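Immunoreactive 84kD antigen PG93 (Porphyromonas gingivalis, PDB 5M11) serves as PorZ, an essential bacterial surface component of the type IX secretion system, and binds zinc and calcium ions. Local coordinates at residues P311-M319 with A329-H340; F368-I376 with F387-F398. All coordinates share one frame; numbering follows the deposited sequence.

Contact 1: P311-M319 with A329-H340; sequences PGDNDFYEM and ASGLWGTNLMGH. With ZN (zinc ion), chain H; ZN (zinc ion), chain F.
Asp315 and His340 converge on one zinc ion beside one blade of a beta-propeller, the four-stranded antiparallel meander that begins at strand 318-322. The metal lies 2.1 Å from Asp315 OD2 and 2.1 Å from His340 NE2; two further ligand atoms come from elsewhere in the structure. The imidazole meets the carboxylate with its edge, the two planes turned 55° apart, and His340 brings it there with CG anti to the backbone N (chi1 -168°). Behind the ligands, Asp313 OD2 takes a weak bond from Asp315 N and a salt bridge from Lys345, while Ser330 OG makes a weak bond to Asp313 OD1. Ser330 CB packs 3.4 Å from Asp315 CB. Farther along, Tyr317 extends past the Gly331 carbonyl until its OH is 3.2 Å from Trp333 CB; Lys425 is the hydrogen-bond partner of that hydroxyl. The backbones close with a classic beta bulge, Tyr317 N and Glu318 N both donating weakly to Ala329 O. A nearly straight bond returns from Ala329 N to Glu318 O at 2.9 Å. From this bridge a kink at chi2 (82°) turns the Glu318 carboxylate to a second zinc ion, OE1 at 2.3 Å and OE2 farther off at 2.7 Å.

Contact 2: F368-I376 with F387-F398; sequences FSFNDAIDI and FVGTWGNGLFEF
Gly389 O is gripped by two successive amides across the hairpin: Ile374 N at 2.9 Å, lying in the carbonyl plane, and Asp375 N in a weaker bond. This is a classic beta bulge, and it shifts the register by one residue between the Ala373-Thr390 and Asp375-Gly389 pairs. Gly389 N answers with a bond to Asp375 O, and beyond the bulge Trp391 N reaches Asp372 O at 2.8 Å. Ile374 lays CD1 obliquely against the indole of Trp391, whereas Ala373 and Ile376 send their side chains to the sheet face that carries Val388 and Thr390. At the far end the Asn393 amide holds the incoming loop with both its atoms. ND2 donates to Ser369 OG at 2.8 Å, and OD1 accepts Ser369 N at 3.0 Å, the donor standing well above the carbonyl plane. Phe370, swung out opposite its own amide nitrogen (chi1 -168°), turns a ring edge to the face of Phe396 with the planes at 72°; Phe370 CD1 is 3.8 Å from Phe396 CZ. Phe368 joins the cluster obliquely, and helix 357-364 packs on these rings through Gln361, Val360 and Leu364. Bulged hairpin and third strand together make up the first three strands of a four-stranded beta-propeller blade.

The two contacts follow one another along the chain, contact 1 being complete before the chain reaches contact 2, and their centres are about 11 Å apart. They belong to consecutive four-stranded antiparallel sheets, 318-356 and 373-407, which stand as neighbouring propeller blades with helix 357-364 in the connection. The blades meet directly: His340 O and Asp372 N, 2.8 Å apart, probably form a hydrogen bond, and Asp372 OD1 accepts His340 N, so the loop carrying a zinc ligand is tied to the next blade. The rings of Trp333 and Trp391 also meet between the two blades. Glu318 and Asp375 set two carboxylates near each other, a repulsion the zinc ion held by Glu318 may offset.

Contact 1: P311-M319 with A329-H340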
loop_
_atom_site.group_PDB
_atom_site.type_symbol
_atom_site.label_atom_id
_atom_site.label_comp_id
_atom_site.label_asym_id
_atom_site.label_seq_id
_atom_site.Cartn_x
_atom_site.Cartn_y
_atom_site.Cartn_z
ATOM N N PRO A 311 -4.549 6.401 7.318
ATOM C CA PRO A 311 -5.199 6.915 6.097
ATOM C C PRO A 311 -6.601 6.326 5.893
ATOM O O PRO A 311 -6.914 5.293 6.480
ATOM C CB PRO A 311 -4.240 6.496 4.974
ATOM C CG PRO A 311 -3.469 5.399 5.504
ATOM C CD PRO A 311 -3.396 5.542 6.994
ATOM N N GLY A 312 -7.435 6.998 5.097
ATOM C CA GLY A 312 -8.792 6.553 4.778
ATOM C C GLY A 312 -8.817 5.205 4.080
ATOM O O GLY A 312 -9.710 4.393 4.327
ATOM N N ASP A 313 -7.820 4.974 3.194
ATOM C CA ASP A 313 -7.540 3.753 2.428
ATOM C C ASP A 313 -6.027 3.683 2.157
ATOM O O ASP A 313 -5.299 4.597 2.546
ATOM C CB ASP A 313 -8.372 3.672 1.129
ATOM C CG ASP A 313 -8.338 4.877 0.206
ATOM O OD1 ASP A 313 -9.386 5.179 -0.413
ATOM O OD2 ASP A 313 -7.251 5.472 0.043
ATOM N N ASN A 314 -5.546 2.600 1.535
ATOM C CA ASN A 314 -4.114 2.439 1.263
ATOM C C ASN A 314 -3.798 2.747 -0.208
ATOM O O ASN A 314 -2.872 2.146 -0.776
ATOM C CB ASN A 314 -3.651 1.026 1.626
ATOM C CG ASN A 314 -3.934 0.600 3.045
ATOM O OD1 ASN A 314 -3.536 1.262 4.004
ATOM N ND2 ASN A 314 -4.529 -0.576 3.203
ATOM N N ASP A 315 -4.544 3.720 -0.810
ATOM C CA ASP A 315 -4.409 4.084 -2.227
ATOM C C ASP A 315 -3.704 5.441 -2.419
ATOM O O ASP A 315 -4.229 6.481 -2.051
ATOM C CB ASP A 315 -5.779 4.078 -2.928
ATOM C CG ASP A 315 -6.634 2.830 -2.773
ATOM O OD1 ASP A 315 -6.327 1.997 -1.893
ATOM O OD2 ASP A 315 -7.646 2.716 -3.486
ATOM N N PHE A 316 -2.498 5.415 -2.993
ATOM C CA PHE A 316 -1.693 6.615 -3.198
ATOM C C PHE A 316 -1.336 6.715 -4.681
ATOM O O PHE A 316 -0.189 6.491 -5.089
ATOM C CB PHE A 316 -0.464 6.625 -2.254
ATOM C CG PHE A 316 -0.899 6.640 -0.800
ATOM C CD1 PHE A 316 -0.952 7.835 -0.088
ATOM C CD2 PHE A 316 -1.352 5.474 -0.174
ATOM C CE1 PHE A 316 -1.440 7.862 1.221
ATOM C CE2 PHE A 316 -1.870 5.510 1.119
ATOM C CZ PHE A 316 -1.898 6.699 1.813
ATOM N N TYR A 317 -2.377 7.011 -5.490
ATOM C CA TYR A 317 -2.301 7.205 -6.930
ATOM C C TYR A 317 -1.421 8.423 -7.185
ATOM O O TYR A 317 -0.504 8.373 -8.008
ATOM C CB TYR A 317 -3.720 7.383 -7.526
ATOM C CG TYR A 317 -3.698 7.650 -9.014
ATOM C CD1 TYR A 317 -3.655 6.603 -9.929
ATOM C CD2 TYR A 317 -3.634 8.954 -9.508
ATOM C CE1 TYR A 317 -3.559 6.841 -11.299
ATOM C CE2 TYR A 317 -3.509 9.205 -10.872
ATOM C CZ TYR A 317 -3.487 8.144 -11.768
ATOM O OH TYR A 317 -3.397 8.378 -13.123
ATOM N N GLU A 318 -1.719 9.518 -6.479
ATOM C CA GLU A 318 -0.968 10.755 -6.576
ATOM C C GLU A 318 -0.788 11.307 -5.162
ATOM O O GLU A 318 -1.684 11.175 -4.331
ATOM C CB GLU A 318 -1.635 11.764 -7.547
ATOM C CG GLU A 318 -0.943 13.130 -7.691
ATOM C CD GLU A 318 0.263 13.362 -8.600
ATOM O OE1 GLU A 318 0.792 12.393 -9.194
ATOM O OE2 GLU A 318 0.699 14.535 -8.691
ATOM N N MET A 319 0.419 11.830 -4.883
ATOM C CA MET A 319 0.833 12.441 -3.627
ATOM C C MET A 319 1.636 13.701 -3.880
ATOM O O MET A 319 2.389 13.757 -4.849
ATOM C CB MET A 319 1.718 11.507 -2.794
ATOM C CG MET A 319 1.117 10.228 -2.325
ATOM S SD MET A 319 2.244 9.630 -1.034
ATOM C CE MET A 319 3.655 9.135 -1.968
ATOM N N ALA A 329 -4.286 11.531 -3.155
ATOM C CA ALA A 329 -5.490 11.208 -3.924
ATOM C C ALA A 329 -5.497 9.723 -4.186
ATOM O O ALA A 329 -4.498 9.173 -4.657
ATOM C CB ALA A 329 -5.514 11.988 -5.238
ATOM N N SER A 330 -6.593 9.061 -3.864
ATOM C CA SER A 330 -6.641 7.621 -4.020
ATOM C C SER A 330 -7.178 7.192 -5.389
ATOM O O SER A 330 -6.572 6.311 -5.999
ATOM C CB SER A 330 -7.457 6.994 -2.892
ATOM O OG SER A 330 -8.827 7.346 -2.940
ATOM N N GLY A 331 -8.289 7.817 -5.830
ATOM C CA GLY A 331 -9.050 7.560 -7.060
ATOM C C GLY A 331 -8.269 7.081 -8.262
ATOM O O GLY A 331 -7.153 7.544 -8.495
ATOM N N LEU A 332 -8.861 6.160 -9.035
ATOM C CA LEU A 332 -8.233 5.514 -10.193
ATOM C C LEU A 332 -8.416 6.250 -11.547
ATOM O O LEU A 332 -9.354 7.036 -11.731
ATOM C CB LEU A 332 -8.779 4.081 -10.319
ATOM C CG LEU A 332 -7.894 2.958 -9.759
ATOM C CD1 LEU A 332 -7.755 3.033 -8.232
ATOM C CD2 LEU A 332 -8.448 1.601 -10.138
ATOM N N TRP A 333 -7.484 5.967 -12.491
ATOM C CA TRP A 333 -7.462 6.486 -13.867
ATOM C C TRP A 333 -7.496 5.316 -14.864
ATOM O O TRP A 333 -7.004 4.216 -14.583
ATOM C CB TRP A 333 -6.219 7.393 -14.124
ATOM C CG TRP A 333 -6.025 7.877 -15.549
ATOM C CD1 TRP A 333 -6.495 9.039 -16.092
ATOM C CD2 TRP A 333 -5.293 7.211 -16.598
ATOM N NE1 TRP A 333 -6.123 9.129 -17.416
ATOM C CE2 TRP A 333 -5.386 8.020 -17.753
ATOM C CE3 TRP A 333 -4.595 5.988 -16.685
ATOM C CZ2 TRP A 333 -4.794 7.655 -18.975
ATOM C CZ3 TRP A 333 -4.014 5.626 -17.895
ATOM C CH2 TRP A 333 -4.114 6.452 -19.021
ATOM N N GLY A 334 -8.066 5.610 -16.027
ATOM C CA GLY A 334 -8.203 4.735 -17.180
ATOM C C GLY A 334 -8.946 5.477 -18.269
ATOM O O GLY A 334 -9.133 6.698 -18.173
ATOM N N THR A 335 -9.375 4.752 -19.320
ATOM C CA THR A 335 -10.155 5.353 -20.408
ATOM C C THR A 335 -11.585 5.520 -19.876
ATOM O O THR A 335 -12.239 6.538 -20.130
ATOM C CB THR A 335 -10.060 4.503 -21.693
ATOM O OG1 THR A 335 -8.686 4.246 -21.997
ATOM C CG2 THR A 335 -10.743 5.165 -22.893
ATOM N N ASN A 336 -12.035 4.504 -19.102
ATOM C CA ASN A 336 -13.343 4.398 -18.454
ATOM C C ASN A 336 -13.225 3.573 -17.125
ATOM O O ASN A 336 -14.202 2.926 -16.724
ATOM C CB ASN A 336 -14.386 3.764 -19.423
ATOM C CG ASN A 336 -14.463 4.383 -20.809
ATOM O OD1 ASN A 336 -15.095 5.427 -21.032
ATOM N ND2 ASN A 336 -13.787 3.766 -21.766
ATOM N N LEU A 337 -12.025 3.604 -16.448
ATOM C CA LEU A 337 -11.756 2.914 -15.161
ATOM C C LEU A 337 -12.192 3.851 -14.010
ATOM O O LEU A 337 -11.374 4.409 -13.267
ATOM C CB LEU A 337 -10.271 2.457 -15.038
ATOM C CG LEU A 337 -9.862 1.548 -13.838
ATOM C CD1 LEU A 337 -10.520 0.171 -13.900
ATOM C CD2 LEU A 337 -8.359 1.361 -13.789
ATOM N N MET A 338 -13.518 4.037 -13.920
ATOM C CA MET A 338 -14.205 4.922 -12.986
ATOM C C MET A 338 -14.831 4.131 -11.836
ATOM O O MET A 338 -14.526 2.949 -11.661
ATOM C CB MET A 338 -15.284 5.726 -13.749
ATOM C CG MET A 338 -14.713 6.825 -14.626
ATOM S SD MET A 338 -15.901 7.539 -15.790
ATOM C CE MET A 338 -16.796 8.663 -14.715
ATOM N N GLY A 339 -15.667 4.810 -11.049
ATOM C CA GLY A 339 -16.401 4.226 -9.935
ATOM C C GLY A 339 -15.653 4.052 -8.629
ATOM O O GLY A 339 -16.235 3.528 -7.668
ATOM N N HIS A 340 -14.356 4.455 -8.582
ATOM C CA HIS A 340 -13.570 4.346 -7.355
ATOM C C HIS A 340 -13.952 5.499 -6.460
ATOM O O HIS A 340 -13.775 6.650 -6.854
ATOM C CB HIS A 340 -12.054 4.323 -7.625
ATOM C CG HIS A 340 -11.250 3.936 -6.418
ATOM N ND1 HIS A 340 -11.086 4.800 -5.348
ATOM C CD2 HIS A 340 -10.606 2.777 -6.143
ATOM C CE1 HIS A 340 -10.359 4.140 -4.460
ATOM N NE2 HIS A 340 -10.043 2.919 -4.894
HETATM ZN ZN ZN H . -9.273 1.396 -3.615
HETATM ZN ZN ZN F . 2.932 13.049 -8.498
HETATM O O HOH W 1 3.185 11.683 -10.376
#

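Contact 2: F368-I376 with F387-F398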
loop_
_atom_site.group_PDB
_atom_site.type_symbol
_atom_site.label_atom_id
_atom_site.label_comp_id
_atom_site.label_asym_id
_atom_site.label_seq_id
_atom_site.Cartn_x
_atom_site.Cartn_y
_atom_site.Cartn_z
ATOM N N PHE A 368 -24.039 14.793 -7.738
ATOM C CA PHE A 368 -22.683 14.544 -8.259
ATOM C C PHE A 368 -22.178 13.342 -7.466
ATOM O O PHE A 368 -22.797 13.009 -6.448
ATOM C CB PHE A 368 -21.760 15.773 -8.193
ATOM C CG PHE A 368 -21.528 16.319 -6.811
ATOM C CD1 PHE A 368 -20.380 15.989 -6.102
ATOM C CD2 PHE A 368 -22.447 17.183 -6.224
ATOM C CE1 PHE A 368 -20.160 16.504 -4.823
ATOM C CE2 PHE A 368 -22.234 17.685 -4.939
ATOM C CZ PHE A 368 -21.093 17.343 -4.248
ATOM N N SER A 369 -21.137 12.644 -7.927
ATOM C CA SER A 369 -20.788 11.411 -7.226
ATOM C C SER A 369 -19.482 11.433 -6.397
ATOM O O SER A 369 -19.310 10.524 -5.580
ATOM C CB SER A 369 -20.740 10.244 -8.210
ATOM O OG SER A 369 -19.788 10.427 -9.246
ATOM N N PHE A 370 -18.603 12.442 -6.554
ATOM C CA PHE A 370 -17.292 12.519 -5.872
ATOM C C PHE A 370 -16.555 11.180 -5.936
ATOM O O PHE A 370 -16.396 10.483 -4.929
ATOM C CB PHE A 370 -17.317 13.049 -4.418
ATOM C CG PHE A 370 -15.911 13.363 -3.926
ATOM C CD1 PHE A 370 -15.117 14.300 -4.581
ATOM C CD2 PHE A 370 -15.364 12.681 -2.845
ATOM C CE1 PHE A 370 -13.818 14.569 -4.142
ATOM C CE2 PHE A 370 -14.059 12.949 -2.411
ATOM C CZ PHE A 370 -13.296 13.889 -3.062
ATOM N N ASN A 371 -16.161 10.816 -7.157
ATOM C CA ASN A 371 -15.419 9.605 -7.463
ATOM C C ASN A 371 -14.165 9.947 -8.243
ATOM O O ASN A 371 -14.099 10.985 -8.911
ATOM C CB ASN A 371 -16.278 8.616 -8.280
ATOM C CG ASN A 371 -17.404 7.921 -7.547
ATOM O OD1 ASN A 371 -17.287 7.482 -6.394
ATOM N ND2 ASN A 371 -18.496 7.716 -8.257
ATOM N N ASP A 372 -13.189 9.035 -8.176
ATOM C CA ASP A 372 -11.915 9.041 -8.873
ATOM C C ASP A 372 -11.209 10.379 -8.754
ATOM O O ASP A 372 -10.959 11.043 -9.764
ATOM C CB ASP A 372 -12.077 8.637 -10.354
ATOM C CG ASP A 372 -13.093 7.540 -10.599
ATOM O OD1 ASP A 372 -12.826 6.381 -10.198
ATOM O OD2 ASP A 372 -14.160 7.841 -11.185
ATOM N N ALA A 373 -10.888 10.772 -7.509
ATOM C CA ALA A 373 -10.078 11.954 -7.226
ATOM C C ALA A 373 -8.648 11.585 -7.632
ATOM O O ALA A 373 -8.090 10.640 -7.077
ATOM C CB ALA A 373 -10.177 12.315 -5.751
ATOM N N ILE A 374 -8.101 12.230 -8.667
ATOM C CA ILE A 374 -6.808 11.799 -9.210
ATOM C C ILE A 374 -5.648 12.838 -9.146
ATOM O O ILE A 374 -4.506 12.455 -9.454
ATOM C CB ILE A 374 -6.989 11.315 -10.670
ATOM C CG1 ILE A 374 -7.824 12.306 -11.491
ATOM C CG2 ILE A 374 -7.582 9.915 -10.708
ATOM C CD1 ILE A 374 -7.394 12.407 -12.794
ATOM N N ASP A 375 -5.914 14.115 -8.789
ATOM C CA ASP A 375 -4.835 15.104 -8.676
ATOM C C ASP A 375 -5.144 16.174 -7.616
ATOM O O ASP A 375 -6.298 16.542 -7.386
ATOM C CB ASP A 375 -4.484 15.768 -10.033
ATOM C CG ASP A 375 -3.000 16.100 -10.264
ATOM O OD1 ASP A 375 -2.232 16.193 -9.268
ATOM O OD2 ASP A 375 -2.614 16.302 -11.434
ATOM N N ILE A 376 -4.078 16.632 -6.953
ATOM C CA ILE A 376 -4.097 17.662 -5.925
ATOM C C ILE A 376 -3.261 18.844 -6.398
ATOM O O ILE A 376 -2.293 18.670 -7.159
ATOM C CB ILE A 376 -3.571 17.134 -4.554
ATOM C CG1 ILE A 376 -3.987 15.651 -4.265
ATOM C CG2 ILE A 376 -3.965 18.076 -3.392
ATOM C CD1 ILE A 376 -5.474 15.387 -3.854
ATOM N N PHE A 387 -7.006 22.480 -4.226
ATOM C CA PHE A 387 -7.953 22.033 -5.244
ATOM C C PHE A 387 -7.748 20.549 -5.551
ATOM O O PHE A 387 -6.635 20.015 -5.391
ATOM C CB PHE A 387 -7.822 22.868 -6.532
ATOM C CG PHE A 387 -8.518 24.210 -6.495
ATOM C CD1 PHE A 387 -9.834 24.343 -6.937
ATOM C CD2 PHE A 387 -7.861 25.340 -6.031
ATOM C CE1 PHE A 387 -10.480 25.584 -6.898
ATOM C CE2 PHE A 387 -8.511 26.574 -5.978
ATOM C CZ PHE A 387 -9.811 26.690 -6.423
ATOM N N VAL A 388 -8.840 19.873 -5.963
ATOM C CA VAL A 388 -8.817 18.450 -6.312
ATOM C C VAL A 388 -9.513 18.226 -7.665
ATOM O O VAL A 388 -10.635 18.675 -7.878
ATOM C CB VAL A 388 -9.415 17.542 -5.204
ATOM C CG1 VAL A 388 -9.342 16.063 -5.597
ATOM C CG2 VAL A 388 -8.710 17.770 -3.871
ATOM N N GLY A 389 -8.829 17.514 -8.550
ATOM C CA GLY A 389 -9.347 17.163 -9.861
ATOM C C GLY A 389 -9.839 15.738 -9.873
ATOM O O GLY A 389 -9.061 14.811 -9.612
ATOM N N THR A 390 -11.149 15.563 -10.118
ATOM C CA THR A 390 -11.777 14.251 -10.222
ATOM C C THR A 390 -11.935 13.884 -11.692
ATOM O O THR A 390 -12.281 14.737 -12.521
ATOM C CB THR A 390 -13.121 14.189 -9.496
ATOM O OG1 THR A 390 -13.982 15.188 -10.029
ATOM C CG2 THR A 390 -12.987 14.323 -7.979
ATOM N N TRP A 391 -11.672 12.617 -12.020
ATOM C CA TRP A 391 -11.795 12.163 -13.392
ATOM C C TRP A 391 -13.260 11.767 -13.666
ATOM O O TRP A 391 -13.666 10.621 -13.443
ATOM C CB TRP A 391 -10.797 11.034 -13.674
ATOM C CG TRP A 391 -10.467 10.884 -15.124
ATOM C CD1 TRP A 391 -10.826 9.853 -15.940
ATOM C CD2 TRP A 391 -9.714 11.799 -15.935
ATOM N NE1 TRP A 391 -10.353 10.069 -17.210
ATOM C CE2 TRP A 391 -9.666 11.259 -17.237
ATOM C CE3 TRP A 391 -9.115 13.052 -15.701
ATOM C CZ2 TRP A 391 -9.037 11.926 -18.300
ATOM C CZ3 TRP A 391 -8.500 13.711 -16.755
ATOM C CH2 TRP A 391 -8.473 13.155 -18.038
ATOM N N GLY A 392 -14.044 12.766 -14.078
ATOM C CA GLY A 392 -15.462 12.620 -14.372
ATOM C C GLY A 392 -16.401 13.540 -13.612
ATOM O O GLY A 392 -17.451 13.892 -14.144
ATOM N N ASN A 393 -16.046 13.955 -12.377
ATOM C CA ASN A 393 -16.931 14.788 -11.543
ATOM C C ASN A 393 -16.540 16.298 -11.399
ATOM O O ASN A 393 -17.232 17.042 -10.690
ATOM C CB ASN A 393 -17.073 14.171 -10.152
ATOM C CG ASN A 393 -18.008 12.991 -10.122
ATOM O OD1 ASN A 393 -19.239 13.130 -10.258
ATOM N ND2 ASN A 393 -17.436 11.804 -9.935
ATOM N N GLY A 394 -15.478 16.735 -12.068
ATOM C CA GLY A 394 -15.075 18.139 -12.052
ATOM C C GLY A 394 -13.946 18.532 -11.122
ATOM O O GLY A 394 -13.157 17.688 -10.697
ATOM N N LEU A 395 -13.840 19.843 -10.855
ATOM C CA LEU A 395 -12.827 20.441 -9.991
ATOM C C LEU A 395 -13.439 20.763 -8.637
ATOM O O LEU A 395 -14.567 21.267 -8.556
ATOM C CB LEU A 395 -12.259 21.708 -10.648
ATOM C CG LEU A 395 -11.111 22.439 -9.952
ATOM C CD1 LEU A 395 -9.941 21.525 -9.705
ATOM C CD2 LEU A 395 -10.655 23.594 -10.780
ATOM N N PHE A 396 -12.704 20.463 -7.570
ATOM C CA PHE A 396 -13.187 20.671 -6.215
ATOM C C PHE A 396 -12.271 21.602 -5.457
ATOM O O PHE A 396 -11.051 21.542 -5.602
ATOM C CB PHE A 396 -13.334 19.326 -5.491
ATOM C CG PHE A 396 -14.507 18.495 -5.978
ATOM C CD1 PHE A 396 -15.716 18.494 -5.286
ATOM C CD2 PHE A 396 -14.396 17.698 -7.118
ATOM C CE1 PHE A 396 -16.791 17.710 -5.724
ATOM C CE2 PHE A 396 -15.487 16.941 -7.573
ATOM C CZ PHE A 396 -16.666 16.934 -6.860
ATOM N N GLU A 397 -12.880 22.503 -4.680
ATOM C CA GLU A 397 -12.178 23.476 -3.858
ATOM C C GLU A 397 -12.341 23.098 -2.410
ATOM O O GLU A 397 -13.472 22.917 -1.930
ATOM C CB GLU A 397 -12.700 24.904 -4.113
ATOM C CG GLU A 397 -11.834 25.984 -3.483
ATOM C CD GLU A 397 -12.058 27.417 -3.928
ATOM O OE1 GLU A 397 -12.894 27.652 -4.827
ATOM O OE2 GLU A 397 -11.369 28.311 -3.390
ATOM N N PHE A 398 -11.210 22.969 -1.718
ATOM C CA PHE A 398 -11.183 22.695 -0.290
ATOM C C PHE A 398 -10.644 23.929 0.407
ATOM O O PHE A 398 -9.762 24.605 -0.137
ATOM C CB PHE A 398 -10.371 21.444 0.017
ATOM C CG PHE A 398 -11.064 20.171 -0.419
ATOM C CD1 PHE A 398 -11.815 19.424 0.479
ATOM C CD2 PHE A 398 -10.979 19.726 -1.738
ATOM C CE1 PHE A 398 -12.469 18.258 0.068
ATOM C CE2 PHE A 398 -11.643 18.566 -2.147
ATOM C CZ PHE A 398 -12.375 17.836 -1.241
#